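Local coordinates for regulatory protein SdiA (Escherichia coli, PDB 4LFU), which acts as a LuxR-type quorum-sensing receptor and transcription factor that senses acyl-homoserine lactone autoinducers and activates the ftsQAZ cell-division genes, at residues V82-W95 against G118-F132. Residues are numbered along the deposited sequence; the frame is centred on the assembly and turned at random.
Sequences VLNPENFSQGHLMW and GVTQYLMLPNRALGF
Trp95 lays its indole over the backbone of Gly118, whose CA sits 3.8 Å from the centroid of the six-membered ring in a CH-pi contact, while Val82 CG2 touches the opposite face near its rim. In the plane of the indole, NE1 donates to Thr120 OG1 at 2.7 Å; that hydroxyl also bonds Ser134 on strand 130-137, so OG1 is gripped by two residues. With OG1 turned to the indole (chi1 -50°), Thr120 CG2 is left to meet the edge of Phe88 at CZ, 3.6 Å away. Phe88 is wedged between Leu93 CB on one face and Tyr122 on the other, the tyrosine pointing its CD2 edge at the ring with the planes at 61°. Phe132 completes the aromatic cluster and receives Leu83 CA over its face, 4.0 Å from the centroid. On the other face of the sheet, against which helix 147-167 packs, His92 ND1 donates to Gln121 OE1 at 2.8 Å, nearly in the imidazole plane, and CE1 rests on Val119 CG2. Paired backbone bonds between Leu93 and Thr120 join the antiparallel strands, and a type I' turn from Ser89 to His92 opens strand 92-94, within the chain an outermost strand of the five-stranded antiparallel sheet in the GAF-like autoinducer-binding domain of LuxR receptors.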
ATOM      1  N   VAL A  82       6.820  17.839  -3.472  1.00 29.86           N
ATOM      2  CA  VAL A  82       7.685  16.671  -3.393  1.00 29.79           C
ATOM      3  C   VAL A  82       7.054  15.578  -2.492  1.00 30.08           C
ATOM      4  O   VAL A  82       7.494  14.422  -2.496  1.00 30.27           O
ATOM      5  CB  VAL A  82       9.107  17.172  -2.954  1.00 30.19           C
ATOM      6  CG1 VAL A  82       9.870  16.189  -2.128  1.00 29.41           C
ATOM      7  CG2 VAL A  82       9.889  17.681  -4.180  1.00 29.58           C
ATOM      8  N   LEU A  83       6.001  15.958  -1.763  1.00 29.42           N
ATOM      9  CA  LEU A  83       5.308  15.099  -0.796  1.00 30.08           C
ATOM     10  C   LEU A  83       3.877  14.775  -1.245  1.00 30.20           C
ATOM     11  O   LEU A  83       3.010  14.417  -0.445  1.00 29.53           O
ATOM     12  CB  LEU A  83       5.302  15.786   0.579  1.00 29.59           C
ATOM     13  CG  LEU A  83       6.391  15.530   1.628  1.00 30.49           C
ATOM     14  CD1 LEU A  83       7.697  14.868   1.135  1.00 30.85           C
ATOM     15  CD2 LEU A  83       6.694  16.786   2.413  1.00 31.49           C
ATOM     16  N   ASN A  84       3.648  14.952  -2.538  1.00 30.47           N
ATOM     17  CA  ASN A  84       2.379  14.706  -3.144  1.00 32.04           C
ATOM     18  C   ASN A  84       2.565  13.555  -4.131  1.00 32.70           C
ATOM     19  O   ASN A  84       3.194  13.726  -5.176  1.00 33.18           O
ATOM     20  CB  ASN A  84       1.866  15.981  -3.836  1.00 32.20           C
ATOM     21  CG  ASN A  84       0.536  15.777  -4.553  1.00 33.15           C
ATOM     22  OD1 ASN A  84      -0.113  14.727  -4.432  1.00 34.87           O
ATOM     23  ND2 ASN A  84       0.135  16.776  -5.331  1.00 33.32           N
ATOM     24  N   PRO A  85       2.030  12.371  -3.785  1.00 33.54           N
ATOM     25  CA  PRO A  85       2.117  11.156  -4.609  1.00 34.47           C
ATOM     26  C   PRO A  85       1.537  11.276  -6.045  1.00 35.47           C
ATOM     27  O   PRO A  85       1.999  10.588  -6.948  1.00 35.77           O
ATOM     28  CB  PRO A  85       1.353  10.118  -3.776  1.00 34.15           C
ATOM     29  CG  PRO A  85       0.500  10.891  -2.874  1.00 33.31           C
ATOM     30  CD  PRO A  85       1.276  12.122  -2.541  1.00 33.23           C
ATOM     31  N   GLU A  86       0.554  12.155  -6.244  1.00 36.96           N
ATOM     32  CA  GLU A  86      -0.008  12.438  -7.571  1.00 38.44           C
ATOM     33  C   GLU A  86       1.019  12.945  -8.583  1.00 38.15           C
ATOM     34  O   GLU A  86       0.797  12.858  -9.788  1.00 38.96           O
ATOM     35  CB  GLU A  86      -1.178  13.417  -7.472  1.00 38.77           C
ATOM     36  CG  GLU A  86      -2.502  12.787  -6.949  1.00 44.28           C
ATOM     37  CD  GLU A  86      -3.103  13.558  -5.763  1.00 51.86           C
ATOM     38  OE1 GLU A  86      -4.045  14.366  -5.982  1.00 54.02           O
ATOM     39  OE2 GLU A  86      -2.620  13.368  -4.610  1.00 54.49           O
ATOM     40  N   ASN A  87       2.157  13.458  -8.143  1.00 37.51           N
ATOM     41  CA  ASN A  87       3.098  13.891  -9.173  1.00 36.96           C
ATOM     42  C   ASN A  87       4.355  13.009  -9.368  1.00 35.62           C
ATOM     43  O   ASN A  87       5.306  13.371 -10.057  1.00 35.69           O
ATOM     44  CB  ASN A  87       3.298  15.432  -9.176  1.00 37.87           C
ATOM     45  CG  ASN A  87       3.885  15.939  -7.919  1.00 38.63           C
ATOM     46  OD1 ASN A  87       4.871  15.381  -7.453  1.00 42.71           O
ATOM     47  ND2 ASN A  87       3.302  17.006  -7.344  1.00 35.98           N
ATOM     48  N   PHE A  88       4.289  11.806  -8.810  1.00 33.98           N
ATOM     49  CA  PHE A  88       5.316  10.786  -8.980  1.00 32.92           C
ATOM     50  C   PHE A  88       4.973   9.870 -10.162  1.00 33.14           C
ATOM     51  O   PHE A  88       3.812   9.639 -10.476  1.00 32.17           O
ATOM     52  CB  PHE A  88       5.416   9.941  -7.702  1.00 31.72           C
ATOM     53  CG  PHE A  88       6.163  10.612  -6.585  1.00 29.92           C
ATOM     54  CD1 PHE A  88       5.579  11.632  -5.839  1.00 26.95           C
ATOM     55  CD2 PHE A  88       7.450  10.231  -6.282  1.00 26.09           C
ATOM     56  CE1 PHE A  88       6.275  12.244  -4.812  1.00 25.42           C
ATOM     57  CE2 PHE A  88       8.127  10.837  -5.251  1.00 25.57           C
ATOM     58  CZ  PHE A  88       7.537  11.850  -4.527  1.00 24.81           C
ATOM     59  N   SER A  89       5.992   9.340 -10.815  1.00 33.60           N
ATOM     60  CA  SER A  89       5.752   8.287 -11.789  1.00 34.26           C
ATOM     61  C   SER A  89       6.587   7.077 -11.393  1.00 33.60           C
ATOM     62  O   SER A  89       7.788   7.204 -11.188  1.00 33.48           O
ATOM     63  CB  SER A  89       6.098   8.774 -13.196  1.00 34.69           C
ATOM     64  OG  SER A  89       5.980   7.713 -14.119  1.00 37.36           O
ATOM     65  N   GLN A  90       5.937   5.918 -11.263  1.00 33.26           N
ATOM     66  CA  GLN A  90       6.577   4.681 -10.789  1.00 32.48           C
ATOM     67  C   GLN A  90       7.192   4.837  -9.399  1.00 31.09           C
ATOM     68  O   GLN A  90       8.251   4.275  -9.124  1.00 30.29           O
ATOM     69  CB  GLN A  90       7.637   4.180 -11.784  1.00 33.87           C
ATOM     70  CG  GLN A  90       7.196   2.980 -12.653  1.00 38.42           C
ATOM     71  CD  GLN A  90       6.378   3.425 -13.832  1.00 44.62           C
ATOM     72  OE1 GLN A  90       6.659   4.471 -14.432  1.00 48.64           O
ATOM     73  NE2 GLN A  90       5.347   2.655 -14.172  1.00 46.13           N
ATOM     74  N   GLY A  91       6.549   5.624  -8.541  1.00 29.45           N
ATOM     75  CA  GLY A  91       7.116   5.922  -7.223  1.00 29.26           C
ATOM     76  C   GLY A  91       8.274   6.926  -7.214  1.00 28.86           C
ATOM     77  O   GLY A  91       8.787   7.269  -6.150  1.00 28.57           O
ATOM     78  N   HIS A  92       8.624   7.437  -8.393  1.00 28.70           N
ATOM     79  CA  HIS A  92       9.811   8.248  -8.613  1.00 29.30           C
ATOM     80  C   HIS A  92       9.505   9.682  -9.074  1.00 29.20           C
ATOM     81  O   HIS A  92       8.557   9.933  -9.813  1.00 28.60           O
ATOM     82  CB  HIS A  92      10.709   7.543  -9.634  1.00 29.00           C
ATOM     83  CG  HIS A  92      12.074   8.140  -9.761  1.00 28.35           C
ATOM     84  ND1 HIS A  92      13.044   7.990  -8.789  1.00 28.47           N
ATOM     85  CD2 HIS A  92      12.641   8.871 -10.754  1.00 27.29           C
ATOM     86  CE1 HIS A  92      14.152   8.599  -9.180  1.00 27.82           C
ATOM     87  NE2 HIS A  92      13.934   9.141 -10.368  1.00 28.57           N
ATOM     88  N   LEU A  93      10.322  10.617  -8.605  1.00 30.53           N
ATOM     89  CA  LEU A  93      10.186  12.031  -8.952  1.00 31.17           C
ATOM     90  C   LEU A  93      11.539  12.763  -8.993  1.00 31.89           C
ATOM     91  O   LEU A  93      12.147  13.047  -7.960  1.00 31.87           O
ATOM     92  CB  LEU A  93       9.216  12.743  -8.003  1.00 31.28           C
ATOM     93  CG  LEU A  93       8.967  14.254  -8.170  1.00 31.23           C
ATOM     94  CD1 LEU A  93       8.383  14.613  -9.556  1.00 31.23           C
ATOM     95  CD2 LEU A  93       8.063  14.743  -7.039  1.00 31.16           C
ATOM     96  N   MET A  94      12.005  13.035 -10.206  1.00 32.60           N
ATOM     97  CA  MET A  94      13.181  13.865 -10.426  1.00 33.24           C
ATOM     98  C   MET A  94      12.688  15.304 -10.328  1.00 32.41           C
ATOM     99  O   MET A  94      11.708  15.637 -10.983  1.00 32.90           O
ATOM    100  CB  MET A  94      13.771  13.571 -11.819  1.00 34.12           C
ATOM    101  CG  MET A  94      15.052  14.357 -12.145  1.00 36.73           C
ATOM    102  SD  MET A  94      16.449  13.689 -11.251  1.00 41.28           S
ATOM    103  CE  MET A  94      17.262  15.186 -10.730  1.00 40.34           C
ATOM    104  N   TRP A  95      13.323  16.145  -9.508  1.00 31.60           N
ATOM    105  CA  TRP A  95      12.848  17.550  -9.354  1.00 31.62           C
ATOM    106  C   TRP A  95      13.094  18.378 -10.612  1.00 31.74           C
ATOM    107  O   TRP A  95      14.132  18.247 -11.265  1.00 31.87           O
ATOM    108  CB  TRP A  95      13.445  18.284  -8.140  1.00 29.91           C
ATOM    109  CG  TRP A  95      13.275  17.579  -6.822  1.00 29.56           C
ATOM    110  CD1 TRP A  95      12.533  16.442  -6.569  1.00 27.77           C
ATOM    111  CD2 TRP A  95      13.851  17.967  -5.565  1.00 26.87           C
ATOM    112  NE1 TRP A  95      12.641  16.102  -5.245  1.00 27.62           N
ATOM    113  CE2 TRP A  95      13.439  17.016  -4.605  1.00 26.89           C
ATOM    114  CE3 TRP A  95      14.693  19.013  -5.165  1.00 28.56           C
ATOM    115  CZ2 TRP A  95      13.820  17.088  -3.265  1.00 27.41           C
ATOM    116  CZ3 TRP A  95      15.097  19.075  -3.830  1.00 28.73           C
ATOM    117  CH2 TRP A  95      14.646  18.119  -2.895  1.00 28.61           C
ATOM    118  N   GLY A 118      17.621  17.767  -6.971  1.00 29.90           N
ATOM    119  CA  GLY A 118      17.255  16.664  -6.090  1.00 28.50           C
ATOM    120  C   GLY A 118      16.320  15.667  -6.735  1.00 27.90           C
ATOM    121  O   GLY A 118      15.946  15.805  -7.883  1.00 27.30           O
ATOM    122  N   VAL A 119      15.924  14.672  -5.964  1.00 27.31           N
ATOM    123  CA  VAL A 119      15.119  13.579  -6.456  1.00 27.49           C
ATOM    124  C   VAL A 119      14.311  13.002  -5.276  1.00 27.15           C
ATOM    125  O   VAL A 119      14.783  13.003  -4.146  1.00 27.90           O
ATOM    126  CB  VAL A 119      16.043  12.524  -7.115  1.00 27.19           C
ATOM    127  CG1 VAL A 119      17.048  11.966  -6.107  1.00 27.23           C
ATOM    128  CG2 VAL A 119      15.234  11.410  -7.790  1.00 27.08           C
ATOM    129  N   THR A 120      13.101  12.535  -5.518  1.00 26.61           N
ATOM    130  CA  THR A 120      12.350  11.876  -4.441  1.00 27.10           C
ATOM    131  C   THR A 120      11.846  10.493  -4.877  1.00 27.23           C
ATOM    132  O   THR A 120      11.422  10.299  -6.017  1.00 27.04           O
ATOM    133  CB  THR A 120      11.193  12.768  -3.926  1.00 26.71           C
ATOM    134  OG1 THR A 120      11.716  14.065  -3.646  1.00 27.88           O
ATOM    135  CG2 THR A 120      10.553  12.210  -2.641  1.00 25.58           C
ATOM    136  N   GLN A 121      11.940   9.529  -3.973  1.00 27.50           N
ATOM    137  CA  GLN A 121      11.319   8.232  -4.179  1.00 27.73           C
ATOM    138  C   GLN A 121      10.271   8.015  -3.088  1.00 27.69           C
ATOM    139  O   GLN A 121      10.503   8.351  -1.949  1.00 26.67           O
ATOM    140  CB  GLN A 121      12.351   7.114  -4.138  1.00 27.76           C
ATOM    141  CG  GLN A 121      11.761   5.758  -4.500  1.00 28.25           C
ATOM    142  CD  GLN A 121      11.738   5.499  -5.987  1.00 29.76           C
ATOM    143  OE1 GLN A 121      12.482   6.110  -6.758  1.00 30.26           O
ATOM    144  NE2 GLN A 121      10.885   4.574  -6.401  1.00 30.52           N
ATOM    145  N   TYR A 122       9.121   7.447  -3.442  1.00 28.72           N
ATOM    146  CA  TYR A 122       8.127   7.137  -2.419  1.00 29.69           C
ATOM    147  C   TYR A 122       7.545   5.713  -2.439  1.00 30.22           C
ATOM    148  O   TYR A 122       7.588   5.009  -3.470  1.00 30.09           O
ATOM    149  CB  TYR A 122       7.025   8.200  -2.370  1.00 30.41           C
ATOM    150  CG  TYR A 122       5.732   7.821  -3.026  1.00 30.96           C
ATOM    151  CD1 TYR A 122       4.614   7.427  -2.269  1.00 32.50           C
ATOM    152  CD2 TYR A 122       5.607   7.891  -4.395  1.00 31.44           C
ATOM    153  CE1 TYR A 122       3.409   7.060  -2.902  1.00 31.57           C
ATOM    154  CE2 TYR A 122       4.446   7.540  -5.024  1.00 31.79           C
ATOM    155  CZ  TYR A 122       3.351   7.132  -4.287  1.00 32.25           C
ATOM    156  OH  TYR A 122       2.207   6.830  -4.990  1.00 33.96           O
ATOM    157  N   LEU A 123       7.029   5.314  -1.270  1.00 29.52           N
ATOM    158  CA  LEU A 123       6.380   4.038  -1.056  1.00 30.09           C
ATOM    159  C   LEU A 123       5.259   4.142  -0.024  1.00 29.88           C
ATOM    160  O   LEU A 123       5.419   4.775   1.044  1.00 28.93           O
ATOM    161  CB  LEU A 123       7.393   3.002  -0.535  1.00 30.46           C
ATOM    162  CG  LEU A 123       6.832   1.576  -0.428  1.00 32.01           C
ATOM    163  CD1 LEU A 123       6.498   1.046  -1.812  1.00 33.17           C
ATOM    164  CD2 LEU A 123       7.771   0.628   0.298  1.00 30.29           C
ATOM    165  N   MET A 124       4.143   3.487  -0.327  1.00 29.53           N
ATOM    166  CA  MET A 124       3.121   3.268   0.681  1.00 29.75           C
ATOM    167  C   MET A 124       3.465   2.041   1.492  1.00 28.93           C
ATOM    168  O   MET A 124       3.672   0.975   0.938  1.00 28.57           O
ATOM    169  CB  MET A 124       1.743   3.064   0.068  1.00 29.74           C
ATOM    170  CG  MET A 124       0.731   2.674   1.149  1.00 29.03           C
ATOM    171  SD  MET A 124      -0.947   2.892   0.597  1.00 31.73           S
ATOM    172  CE  MET A 124      -1.123   1.557  -0.596  1.00 25.40           C
ATOM    173  N   LEU A 125       3.491   2.196   2.811  1.00 28.52           N
ATOM    174  CA  LEU A 125       3.813   1.084   3.726  1.00 28.01           C
ATOM    175  C   LEU A 125       2.610   0.161   4.055  1.00 27.48           C
ATOM    176  O   LEU A 125       1.451   0.540   3.819  1.00 27.22           O
ATOM    177  CB  LEU A 125       4.480   1.635   4.992  1.00 27.56           C
ATOM    178  CG  LEU A 125       5.714   2.487   4.678  1.00 28.36           C
ATOM    179  CD1 LEU A 125       6.059   3.383   5.853  1.00 28.61           C
ATOM    180  CD2 LEU A 125       6.894   1.621   4.260  1.00 29.64           C
ATOM    181  N   PRO A 126       2.880  -1.042   4.624  1.00 27.04           N
ATOM    182  CA  PRO A 126       1.760  -1.969   4.963  1.00 26.22           C
ATOM    183  C   PRO A 126       0.720  -1.335   5.896  1.00 25.65           C
ATOM    184  O   PRO A 126      -0.437  -1.745   5.890  1.00 25.09           O
ATOM    185  CB  PRO A 126       2.458  -3.161   5.650  1.00 26.35           C
ATOM    186  CG  PRO A 126       3.933  -3.074   5.164  1.00 26.64           C
ATOM    187  CD  PRO A 126       4.202  -1.599   4.999  1.00 26.77           C
ATOM    188  N   ASN A 127       1.127  -0.324   6.664  1.00 24.91           N
ATOM    189  CA  ASN A 127       0.221   0.374   7.580  1.00 24.83           C
ATOM    190  C   ASN A 127      -0.466   1.598   6.946  1.00 24.89           C
ATOM    191  O   ASN A 127      -1.228   2.328   7.613  1.00 24.02           O
ATOM    192  CB  ASN A 127       0.948   0.745   8.877  1.00 25.04           C
ATOM    193  CG  ASN A 127       2.082   1.763   8.672  1.00 25.40           C
ATOM    194  OD1 ASN A 127       2.351   2.218   7.559  1.00 24.41           O
ATOM    195  ND2 ASN A 127       2.745   2.123   9.767  1.00 25.19           N
ATOM    196  N   ARG A 128      -0.204   1.783   5.642  1.00 25.04           N
ATOM    197  CA  ARG A 128      -0.777   2.869   4.815  1.00 24.55           C
ATOM    198  C   ARG A 128      -0.121   4.240   5.063  1.00 25.48           C
ATOM    199  O   ARG A 128      -0.593   5.265   4.570  1.00 25.79           O
ATOM    200  CB  ARG A 128      -2.291   2.956   4.981  1.00 23.65           C
ATOM    201  CG  ARG A 128      -3.064   1.867   4.299  1.00 22.41           C
ATOM    202  CD  ARG A 128      -2.996   0.554   5.057  1.00 21.28           C
ATOM    203  NE  ARG A 128      -4.139  -0.285   4.722  1.00 22.07           N
ATOM    204  CZ  ARG A 128      -4.060  -1.584   4.491  1.00 20.95           C
ATOM    205  NH1 ARG A 128      -2.893  -2.205   4.619  1.00 19.76           N
ATOM    206  NH2 ARG A 128      -5.154  -2.260   4.173  1.00 20.76           N
ATOM    207  N   ALA A 129       0.964   4.262   5.828  1.00 26.13           N
ATOM    208  CA  ALA A 129       1.766   5.478   5.927  1.00 26.90           C
ATOM    209  C   ALA A 129       2.426   5.669   4.579  1.00 27.39           C
ATOM    210  O   ALA A 129       2.679   4.699   3.865  1.00 27.57           O
ATOM    211  CB  ALA A 129       2.810   5.353   7.027  1.00 26.18           C
ATOM    212  N   LEU A 130       2.702   6.915   4.217  1.00 28.17           N
ATOM    213  CA  LEU A 130       3.399   7.176   2.964  1.00 28.13           C
ATOM    214  C   LEU A 130       4.786   7.667   3.302  1.00 27.14           C
ATOM    215  O   LEU A 130       4.946   8.686   3.994  1.00 26.65           O
ATOM    216  CB  LEU A 130       2.643   8.216   2.113  1.00 28.94           C
ATOM    217  CG  LEU A 130       1.252   7.902   1.543  1.00 31.69           C
ATOM    218  CD1 LEU A 130       0.765   9.122   0.797  1.00 34.84           C
ATOM    219  CD2 LEU A 130       1.288   6.715   0.579  1.00 33.51           C
ATOM    220  N   GLY A 131       5.786   6.931   2.829  1.00 25.65           N
ATOM    221  CA  GLY A 131       7.166   7.283   3.076  1.00 24.16           C
ATOM    222  C   GLY A 131       7.766   7.909   1.844  1.00 24.52           C
ATOM    223  O   GLY A 131       7.532   7.450   0.711  1.00 23.55           O
ATOM    224  N   PHE A 132       8.516   8.985   2.066  1.00 24.27           N
ATOM    225  CA  PHE A 132       9.188   9.733   0.996  1.00 24.08           C
ATOM    226  C   PHE A 132      10.681   9.842   1.311  1.00 24.47           C
ATOM    227  O   PHE A 132      11.067  10.342   2.366  1.00 24.42           O
ATOM    228  CB  PHE A 132       8.600  11.142   0.886  1.00 23.10           C
ATOM    229  CG  PHE A 132       7.134  11.172   0.510  1.00 23.32           C
ATOM    230  CD1 PHE A 132       6.752  11.333  -0.816  1.00 21.65           C
ATOM    231  CD2 PHE A 132       6.136  11.049   1.489  1.00 21.61           C
ATOM    232  CE1 PHE A 132       5.416  11.334  -1.165  1.00 22.18           C
ATOM    233  CE2 PHE A 132       4.772  11.090   1.148  1.00 19.34           C
ATOM    234  CZ  PHE A 132       4.418  11.222  -0.168  1.00 22.15           C
TER
HETATM  235  O   HOH W   1      10.852   4.040  -9.715  1.00 31.37           O